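Local coordinates for protein alpha-amylase (PDB 6M4K) that probably catalyses the endohydrolysis of alpha-1,4-glucosidic linkages in starch-like polysaccharides, as a calcium-binding, cold-active alpha-amylase of glycoside hydrolase family 13, at residues Y325-T329 and E385-M391; I30-C34 and N86-C91; K260-L265 and F283-Q289. One frame throughout, in Å; residues are numbered along the deposited sequence. Where two conformers were deposited one is given.

Contact 1: Y325-T329 and E385-M391; sequences YKIAT and EHRWREM
K326 and E390 form the salt bridge of this contact. K326 NZ lies 3.2 Å from E390 OE2 and meets it from above the carboxylate plane. The aliphatic part takes part as well: K326 CD packs against E390 CD at 3.5 Å. The lysine chain crosses the W388 ring at about a right angle. K326 CG lies at the edge of that ring, 3.8 Å from W388 CZ3. In the conformer described, M391 CE lies 3.7 Å from Y325 CD2 and near T329 OG1. E385 CG comes to the edge of the Y325 ring, near its plane, 3.8 Å from Y325 CE2.

The Y325 side chain starts anti to the backbone N (chi1 -171°), which carries its ring over to E385 and M391. T329 OG1 lies over the centre of one ring face. T329 OG1 donates to Y325 O at 2.9 Å. T329 N bonds the same oxygen, so Y325 O takes two donors.

Y325 OH, E385 OE2 and W388 NE1 are bonded outside the contact, by D300, S345 OG and I383 O. N490 is the second partner of the salt bridge, bonding both K326 NZ and E390 OE2. R389 adds a long charge contact to E390. Replacing K326 by an alanine is likely to cost E390 its lysine partner and to uncover the edge of W388.

The contact joins helix 322-334 to the 3-10 turn 385-387 and the start of helix 389-401, where W388 is the N-cap residue. Strand 339-344 of the barrel lies beneath, with L342 touching T329 and M391, and M343 touching Y325.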
loop_
_atom_site.group_PDB
_atom_site.type_symbol
_atom_site.label_atom_id
_atom_site.label_comp_id
_atom_site.label_asym_id
_atom_site.label_seq_id
_atom_site.Cartn_x
_atom_site.Cartn_y
_atom_site.Cartn_z
ATOM N N TYR A 325 1.507 14.369 -6.337
ATOM C CA TYR A 325 1.163 13.214 -5.510
ATOM C C TYR A 325 -0.093 13.467 -4.692
ATOM O O TYR A 325 -0.940 12.576 -4.547
ATOM C CB TYR A 325 2.332 12.964 -4.579
ATOM C CG TYR A 325 2.318 11.704 -3.750
ATOM C CD1 TYR A 325 2.397 10.445 -4.336
ATOM C CD2 TYR A 325 2.328 11.775 -2.368
ATOM C CE1 TYR A 325 2.447 9.289 -3.559
ATOM C CE2 TYR A 325 2.378 10.631 -1.590
ATOM C CZ TYR A 325 2.428 9.397 -2.190
ATOM O OH TYR A 325 2.512 8.288 -1.386
ATOM N N LYS A 326 -0.236 14.670 -4.147
ATOM C CA LYS A 326 -1.437 14.990 -3.390
ATOM C C LYS A 326 -2.661 15.041 -4.291
ATOM O O LYS A 326 -3.759 14.660 -3.871
ATOM C CB LYS A 326 -1.262 16.316 -2.652
ATOM C CG LYS A 326 -0.326 16.225 -1.464
ATOM C CD LYS A 326 -0.194 17.572 -0.780
ATOM C CE LYS A 326 0.739 18.480 -1.543
ATOM N NZ LYS A 326 0.929 19.771 -0.816
ATOM N N ILE A 327 -2.507 15.539 -5.522
ATOM C CA ILE A 327 -3.632 15.549 -6.455
ATOM C C ILE A 327 -4.092 14.125 -6.749
ATOM O O ILE A 327 -5.286 13.811 -6.692
ATOM C CB ILE A 327 -3.258 16.299 -7.744
ATOM C CG1 ILE A 327 -3.054 17.784 -7.447
ATOM C CG2 ILE A 327 -4.345 16.108 -8.796
ATOM C CD1 ILE A 327 -2.445 18.554 -8.615
ATOM N N ALA A 328 -3.147 13.252 -7.092
ATOM C CA ALA A 328 -3.489 11.868 -7.408
ATOM C C ALA A 328 -4.117 11.166 -6.210
ATOM O O ALA A 328 -5.086 10.413 -6.364
ATOM C CB ALA A 328 -2.235 11.121 -7.857
ATOM N N THR A 329 -3.564 11.381 -5.012
ATOM C CA THR A 329 -4.102 10.740 -3.814
ATOM C C THR A 329 -5.489 11.275 -3.490
ATOM O O THR A 329 -6.384 10.508 -3.112
ATOM C CB THR A 329 -3.142 10.925 -2.631
ATOM O OG1 THR A 329 -1.857 10.370 -2.949
ATOM C CG2 THR A 329 -3.692 10.228 -1.389
ATOM N N GLU A 385 3.401 10.699 5.088
ATOM C CA GLU A 385 2.341 11.137 4.176
ATOM C C GLU A 385 0.955 11.008 4.796
ATOM O O GLU A 385 0.066 11.817 4.523
ATOM C CB GLU A 385 2.374 10.308 2.884
ATOM C CG GLU A 385 3.586 10.529 1.984
ATOM C CD GLU A 385 4.702 9.536 2.230
ATOM O OE1 GLU A 385 5.048 9.280 3.402
ATOM O OE2 GLU A 385 5.233 9.005 1.239
ATOM N N HIS A 386 0.733 9.959 5.588
ATOM C CA HIS A 386 -0.589 9.738 6.164
ATOM C C HIS A 386 -0.972 10.825 7.158
ATOM O O HIS A 386 -2.162 10.989 7.450
ATOM C CB HIS A 386 -0.638 8.364 6.834
ATOM C CG HIS A 386 0.234 8.260 8.038
ATOM N ND1 HIS A 386 1.609 8.178 7.963
ATOM C CD2 HIS A 386 -0.077 8.254 9.355
ATOM C CE1 HIS A 386 2.105 8.116 9.186
ATOM N NE2 HIS A 386 1.103 8.163 10.048
ATOM N N ARG A 387 0.014 11.568 7.673
ATOM C CA ARG A 387 -0.215 12.715 8.542
ATOM C C ARG A 387 -0.272 14.049 7.804
ATOM O O ARG A 387 -0.438 15.088 8.455
ATOM C CB ARG A 387 0.859 12.790 9.633
ATOM C CG ARG A 387 0.797 11.713 10.706
ATOM C CD ARG A 387 1.339 12.282 12.008
ATOM N NE ARG A 387 1.423 11.314 13.092
ATOM C CZ ARG A 387 1.530 11.670 14.368
ATOM N NH1 ARG A 387 1.548 12.959 14.689
ATOM N NH2 ARG A 387 1.606 10.751 15.321
ATOM N N TRP A 388 -0.124 14.072 6.481
ATOM C CA TRP A 388 -0.315 15.319 5.749
ATOM C C TRP A 388 -1.790 15.688 5.776
ATOM O O TRP A 388 -2.653 14.836 5.549
ATOM C CB TRP A 388 0.114 15.158 4.294
ATOM C CG TRP A 388 1.579 14.893 4.052
ATOM C CD1 TRP A 388 2.554 14.679 4.980
ATOM C CD2 TRP A 388 2.216 14.810 2.774
ATOM N NE1 TRP A 388 3.772 14.470 4.354
ATOM C CE2 TRP A 388 3.582 14.548 2.997
ATOM C CE3 TRP A 388 1.758 14.940 1.459
ATOM C CZ2 TRP A 388 4.495 14.423 1.954
ATOM C CZ3 TRP A 388 2.664 14.806 0.424
ATOM C CH2 TRP A 388 4.017 14.549 0.678
ATOM N N ARG A 389 -2.084 16.970 6.015
ATOM C CA ARG A 389 -3.477 17.398 6.095
ATOM C C ARG A 389 -4.238 17.061 4.819
ATOM O O ARG A 389 -5.409 16.659 4.869
ATOM C CB ARG A 389 -3.568 18.903 6.389
ATOM C CG ARG A 389 -5.006 19.428 6.527
ATOM C CD ARG A 389 -5.038 20.961 6.585
ATOM N NE ARG A 389 -4.606 21.478 5.295
ATOM C CZ ARG A 389 -3.402 21.967 5.034
ATOM N NH1 ARG A 389 -2.485 22.079 5.991
ATOM N NH2 ARG A 389 -3.124 22.347 3.790
ATOM N N GLU A 390 -3.603 17.244 3.656
ATOM C CA GLU A 390 -4.279 16.953 2.400
ATOM C C GLU A 390 -4.677 15.487 2.321
ATOM O O GLU A 390 -5.720 15.156 1.739
ATOM C CB GLU A 390 -3.387 17.343 1.221
ATOM C CG GLU A 390 -2.995 18.834 1.185
ATOM C CD GLU A 390 -1.696 19.164 1.918
ATOM O OE1 GLU A 390 -1.253 18.403 2.807
ATOM O OE2 GLU A 390 -1.090 20.209 1.586
ATOM N N MET A 391 -3.884 14.606 2.931
ATOM C CA MET A 391 -4.211 13.185 2.961
ATOM C C MET A 391 -5.272 12.878 4.009
ATOM O O MET A 391 -6.307 12.296 3.697
ATOM C CB MET A 391 -2.964 12.353 3.248
ATOM C CG MET A 391 -2.226 11.914 2.016
ATOM S SD MET A 391 -1.712 13.312 0.999
ATOM C CE MET A 391 -0.559 12.511 -0.111
#

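Contact 2: I30-C34 and N86-C91; sequences IEREC and NMVTTC
C34 and C91 both hold SG anti to their own carbonyl carbon, and this turns the two sulfurs together. They form a disulfide with SG atoms 2.0 Å apart and a chi3 of 90°, close to the relaxed value for such a bond. E31 runs its chain straight out, with CG anti to the backbone N (chi1 -177°) and the rest extended. Its carboxylate therefore lands beside T90.

E31 OE2 lies 2.7 Å from T90 OG1. The two side chains cross at about a right angle, and E31 CG packs on T90 CB at 3.6 Å. E31 OE1 lies over toward N86, 3.7 Å from N86 CB. Backbones come close here too, with CA of E31 and CA of M87 4.5 Å apart.

On the buried side, I30 CG2 rests on M87 SD at 3.6 Å, and I30 also touches V45 and V47 of barrel strand 44-47. Helices 27-39 and 81-93 run almost parallel over these segments, at 5° and with axes 8.7 Å apart. They are the helices that follow the first two barrel strands.

The contact thus pairs a covalent bond and apolar packing near the barrel with a polar contact on the solvent-facing side, where E31 and T90 are partly exposed. The disulfide ties the two helices covalently and probably limits their sliding or parting.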
loop_
_atom_site.group_PDB
_atom_site.type_symbol
_atom_site.label_atom_id
_atom_site.label_comp_id
_atom_site.label_asym_id
_atom_site.label_seq_id
_atom_site.Cartn_x
_atom_site.Cartn_y
_atom_site.Cartn_z
ATOM N N ILE A 30 4.725 2.095 15.723
ATOM C CA ILE A 30 3.395 1.781 15.209
ATOM C C ILE A 30 2.395 1.720 16.351
ATOM O O ILE A 30 1.286 2.252 16.251
ATOM C CB ILE A 30 3.415 0.491 14.372
ATOM C CG1 ILE A 30 4.342 0.674 13.166
ATOM C CG2 ILE A 30 1.998 0.108 13.940
ATOM C CD1 ILE A 30 4.402 -0.516 12.238
ATOM N N GLU A 31 2.800 1.120 17.472
ATOM C CA GLU A 31 1.924 1.033 18.632
ATOM C C GLU A 31 1.438 2.412 19.068
ATOM O O GLU A 31 0.243 2.607 19.327
ATOM C CB GLU A 31 2.652 0.320 19.769
ATOM C CG GLU A 31 1.780 0.124 20.997
ATOM C CD GLU A 31 2.452 -0.662 22.099
ATOM O OE1 GLU A 31 3.635 -1.009 21.968
ATOM O OE2 GLU A 31 1.771 -0.938 23.111
ATOM N N ARG A 32 2.348 3.388 19.143
ATOM C CA ARG A 32 1.938 4.748 19.483
ATOM C C ARG A 32 1.099 5.364 18.371
ATOM O O ARG A 32 0.103 6.049 18.639
ATOM C CB ARG A 32 3.163 5.617 19.764
ATOM C CG ARG A 32 4.027 5.113 20.901
ATOM C CD ARG A 32 5.013 6.165 21.370
ATOM N NE ARG A 32 6.142 5.562 22.073
ATOM C CZ ARG A 32 7.273 5.199 21.479
ATOM N NH1 ARG A 32 7.426 5.388 20.175
ATOM N NH2 ARG A 32 8.255 4.653 22.185
ATOM N N GLU A 33 1.477 5.124 17.119
ATOM C CA GLU A 33 0.774 5.728 15.997
ATOM C C GLU A 33 -0.679 5.278 15.913
ATOM O O GLU A 33 -1.508 5.997 15.357
ATOM C CB GLU A 33 1.508 5.398 14.696
ATOM C CG GLU A 33 1.090 6.265 13.521
ATOM C CD GLU A 33 1.568 7.703 13.644
ATOM O OE1 GLU A 33 2.245 8.050 14.643
ATOM O OE2 GLU A 33 1.279 8.491 12.722
ATOM N N CYS A 34 -1.007 4.099 16.451
ATOM C CA CYS A 34 -2.380 3.616 16.352
ATOM C C CYS A 34 -3.378 4.575 16.990
ATOM O O CYS A 34 -4.508 4.675 16.511
ATOM C CB CYS A 34 -2.496 2.186 16.890
ATOM S SG CYS A 34 -1.894 1.003 15.658
ATOM N N ASN A 86 2.841 -6.553 21.711
ATOM C CA ASN A 86 2.330 -5.339 22.342
ATOM C C ASN A 86 1.655 -4.436 21.316
ATOM O O ASN A 86 0.585 -3.876 21.579
ATOM C CB ASN A 86 3.465 -4.560 23.004
ATOM C CG ASN A 86 3.931 -5.163 24.320
ATOM O OD1 ASN A 86 5.037 -4.868 24.774
ATOM N ND2 ASN A 86 3.104 -5.988 24.938
ATOM N N MET A 87 2.293 -4.267 20.151
ATOM C CA MET A 87 1.738 -3.447 19.078
ATOM C C MET A 87 0.382 -3.972 18.625
ATOM O O MET A 87 -0.585 -3.212 18.528
ATOM C CB MET A 87 2.726 -3.413 17.909
ATOM C CG MET A 87 2.216 -2.713 16.669
ATOM S SD MET A 87 3.258 -3.028 15.236
ATOM C CE MET A 87 2.958 -4.780 14.970
ATOM N N VAL A 88 0.304 -5.269 18.322
ATOM C CA VAL A 88 -0.950 -5.848 17.839
ATOM C C VAL A 88 -2.061 -5.671 18.871
ATOM O O VAL A 88 -3.184 -5.272 18.543
ATOM C CB VAL A 88 -0.751 -7.325 17.452
ATOM C CG1 VAL A 88 -2.092 -7.976 17.125
ATOM C CG2 VAL A 88 0.192 -7.458 16.261
ATOM N N THR A 89 -1.759 -5.970 20.133
ATOM C CA THR A 89 -2.769 -5.856 21.186
ATOM C C THR A 89 -3.269 -4.419 21.327
ATOM O O THR A 89 -4.478 -4.168 21.347
ATOM C CB THR A 89 -2.194 -6.372 22.506
ATOM O OG1 THR A 89 -1.867 -7.759 22.369
ATOM C CG2 THR A 89 -3.205 -6.190 23.629
ATOM N N THR A 90 -2.347 -3.454 21.404
ATOM C CA THR A 90 -2.727 -2.058 21.596
ATOM C C THR A 90 -3.511 -1.541 20.400
ATOM O O THR A 90 -4.534 -0.858 20.547
ATOM C CB THR A 90 -1.457 -1.224 21.777
ATOM O OG1 THR A 90 -0.791 -1.614 22.982
ATOM C CG2 THR A 90 -1.790 0.265 21.826
ATOM N N CYS A 91 -3.024 -1.844 19.199
ATOM C CA CYS A 91 -3.674 -1.358 17.991
ATOM C C CYS A 91 -5.066 -1.963 17.854
ATOM O O CYS A 91 -6.048 -1.251 17.621
ATOM C CB CYS A 91 -2.793 -1.656 16.772
ATOM S SG CYS A 91 -1.300 -0.641 16.705
#

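Contact 3: K260-L265 and F283-Q289; sequences KHGQNL and FGEGWGQ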
loop_
_atom_site.group_PDB
_atom_site.type_symbol
_atom_site.label_atom_id
_atom_site.label_comp_id
_atom_site.label_asym_id
_atom_site.label_seq_id
_atom_site.Cartn_x
_atom_site.Cartn_y
_atom_site.Cartn_z
ATOM N N LYS A 260 -1.823 -1.268 -12.145
ATOM C CA LYS A 260 -2.241 -0.384 -13.233
ATOM C C LYS A 260 -2.827 0.914 -12.704
ATOM O O LYS A 260 -2.765 1.941 -13.380
ATOM C CB LYS A 260 -3.270 -1.074 -14.135
ATOM C CG LYS A 260 -2.725 -2.283 -14.878
ATOM C CD LYS A 260 -3.863 -3.083 -15.527
ATOM C CE LYS A 260 -3.340 -4.325 -16.251
ATOM N NZ LYS A 260 -4.472 -5.154 -16.762
ATOM N N HIS A 261 -3.392 0.882 -11.503
ATOM C CA HIS A 261 -4.059 2.049 -10.933
ATOM C C HIS A 261 -3.079 3.208 -10.753
ATOM O O HIS A 261 -3.306 4.318 -11.253
ATOM C CB HIS A 261 -4.703 1.587 -9.622
ATOM C CG HIS A 261 -5.200 2.668 -8.718
ATOM N ND1 HIS A 261 -6.537 3.004 -8.626
ATOM C CD2 HIS A 261 -4.556 3.416 -7.792
ATOM C CE1 HIS A 261 -6.684 3.927 -7.693
ATOM N NE2 HIS A 261 -5.497 4.193 -7.172
ATOM N N GLY A 262 -1.965 2.961 -10.064
ATOM C CA GLY A 262 -0.986 4.022 -9.867
ATOM C C GLY A 262 -0.246 4.387 -11.139
ATOM O O GLY A 262 0.156 5.542 -11.319
ATOM N N GLN A 263 -0.050 3.418 -12.036
ATOM C CA GLN A 263 0.535 3.731 -13.333
ATOM C C GLN A 263 -0.355 4.702 -14.094
ATOM O O GLN A 263 0.120 5.714 -14.627
ATOM C CB GLN A 263 0.739 2.445 -14.134
ATOM C CG GLN A 263 1.926 1.612 -13.678
ATOM C CD GLN A 263 3.249 2.137 -14.211
ATOM O OE1 GLN A 263 3.336 2.602 -15.350
ATOM N NE2 GLN A 263 4.285 2.070 -13.388
ATOM N N ASN A 264 -1.656 4.403 -14.149
ATOM C CA ASN A 264 -2.589 5.228 -14.907
ATOM C C ASN A 264 -2.767 6.599 -14.266
ATOM O O ASN A 264 -2.698 7.626 -14.952
ATOM C CB ASN A 264 -3.935 4.508 -15.075
ATOM C CG ASN A 264 -3.861 3.336 -16.059
ATOM O OD1 ASN A 264 -4.568 2.328 -15.912
ATOM N ND2 ASN A 264 -3.028 3.473 -17.071
ATOM N N LEU A 265 -3.008 6.646 -12.953
ATOM C CA LEU A 265 -3.166 7.940 -12.293
ATOM C C LEU A 265 -1.883 8.762 -12.364
ATOM O O LEU A 265 -1.931 9.989 -12.520
ATOM C CB LEU A 265 -3.644 7.763 -10.850
ATOM C CG LEU A 265 -5.052 7.181 -10.702
ATOM C CD1 LEU A 265 -5.435 7.075 -9.244
ATOM C CD2 LEU A 265 -6.079 8.019 -11.458
ATOM N N PHE A 283 -12.780 6.204 -14.805
ATOM C CA PHE A 283 -11.646 5.515 -14.213
ATOM C C PHE A 283 -12.094 4.331 -13.364
ATOM O O PHE A 283 -13.078 4.397 -12.626
ATOM C CB PHE A 283 -10.832 6.469 -13.348
ATOM C CG PHE A 283 -9.638 5.801 -12.738
ATOM C CD1 PHE A 283 -8.558 5.448 -13.529
ATOM C CD2 PHE A 283 -9.618 5.465 -11.393
ATOM C CE1 PHE A 283 -7.459 4.791 -12.983
ATOM C CE2 PHE A 283 -8.526 4.810 -10.851
ATOM C CZ PHE A 283 -7.451 4.479 -11.649
ATOM N N GLY A 284 -11.332 3.248 -13.461
ATOM C CA GLY A 284 -11.589 2.058 -12.678
ATOM C C GLY A 284 -11.470 0.835 -13.552
ATOM O O GLY A 284 -10.601 0.766 -14.427
ATOM N N GLU A 285 -12.375 -0.123 -13.329
ATOM C CA GLU A 285 -12.332 -1.382 -14.063
ATOM C C GLU A 285 -12.347 -1.159 -15.571
ATOM O O GLU A 285 -11.700 -1.909 -16.310
ATOM C CB GLU A 285 -13.509 -2.264 -13.630
ATOM C CG GLU A 285 -13.491 -3.678 -14.205
ATOM C CD GLU A 285 -14.627 -4.544 -13.687
ATOM O OE1 GLU A 285 -15.401 -4.081 -12.820
ATOM O OE2 GLU A 285 -14.729 -5.702 -14.144
ATOM N N GLY A 286 -13.055 -0.130 -16.041
ATOM C CA GLY A 286 -13.170 0.130 -17.469
ATOM C C GLY A 286 -11.881 0.564 -18.136
ATOM O O GLY A 286 -11.801 0.572 -19.371
ATOM N N TRP A 287 -10.869 0.928 -17.358
ATOM C CA TRP A 287 -9.552 1.189 -17.921
ATOM C C TRP A 287 -8.760 -0.088 -18.165
ATOM O O TRP A 287 -7.549 -0.014 -18.387
ATOM C CB TRP A 287 -8.774 2.154 -17.019
ATOM C CG TRP A 287 -9.140 3.593 -17.232
ATOM C CD1 TRP A 287 -10.402 4.125 -17.300
ATOM C CD2 TRP A 287 -8.232 4.688 -17.411
ATOM N NE1 TRP A 287 -10.324 5.479 -17.507
ATOM C CE2 TRP A 287 -9.007 5.850 -17.579
ATOM C CE3 TRP A 287 -6.837 4.794 -17.446
ATOM C CZ2 TRP A 287 -8.433 7.106 -17.782
ATOM C CZ3 TRP A 287 -6.269 6.037 -17.654
ATOM C CH2 TRP A 287 -7.066 7.178 -17.814
ATOM N N GLY A 288 -9.407 -1.251 -18.149
ATOM C CA GLY A 288 -8.680 -2.500 -18.257
ATOM C C GLY A 288 -8.077 -2.970 -16.953
ATOM O O GLY A 288 -7.076 -3.697 -16.961
ATOM N N GLN A 289 -8.655 -2.565 -15.828
ATOM C CA GLN A 289 -8.156 -2.898 -14.500
ATOM C C GLN A 289 -9.063 -3.938 -13.854
ATOM O O GLN A 289 -10.135 -4.278 -14.367
ATOM C CB GLN A 289 -8.073 -1.638 -13.625
ATOM C CG GLN A 289 -7.184 -0.552 -14.218
ATOM C CD GLN A 289 -7.010 0.674 -13.320
ATOM O OE1 GLN A 289 -7.573 0.762 -12.217
ATOM N NE2 GLN A 289 -6.204 1.616 -13.777
HETATM O O HOH W 1 -4.835 -0.071 -17.570
#
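N264 OD1 is gripped by two donors. Q289 NE2 gives N264 OD1 a hydrogen bond of 2.8 Å, in the carbonyl plane and on a lone pair. The two amides are nearly coplanar, 7° apart, although the N-H...O angle is 144°, so the bond is not straight. A water donates to N264 OD1 at 2.9 Å and to W287 O at 2.8 Å, so it bridges helix and loop. K260 stretches its chain fully and donates from NZ to G288 O at 3.0 Å, almost straight in line with the carbonyl. The backbone angles of G288 call for glycine.

Below these bonds, aromatic and apolar groups meet. L265 CD2 makes a CH-pi contact over one face of the F283 ring, 3.9 Å from its centroid. H261 ND1 approaches the edge of that ring in its plane, 3.5 Å from F283 CZ, while H261 NE2 bonds E332. N264 CG meets the edge of W287, whose NE1 bonds N282.

The loop 283-289 lies along helix 259-270, which follows barrel strand 255-257, and leads on to strand 295-297. E332 of helix 322-334 ties H261 to the next helix, and W335 NE1 bonds F283 O.

All three contacts lie on the outer layer of the eight-stranded parallel barrel of the catalytic domain. Along the chain the order is contact 2, contact 3, contact 1. Contact 2 joins the helices after the first two strands. Contact 3 uses the helix after the sixth strand, and contact 1 the helices before and after the eighth in sequence. Contacts 1 and 2 have centres 23 Å apart but touch, since E33 forms a salt bridge with R387 and probably accepts a hydrogen bond from H386. This link joins the early and late parts of the barrel. Contacts 1 and 3 have centres 20 Å apart; contacts 2 and 3, 34 Å apart, lie on opposite sides of the chain's centre.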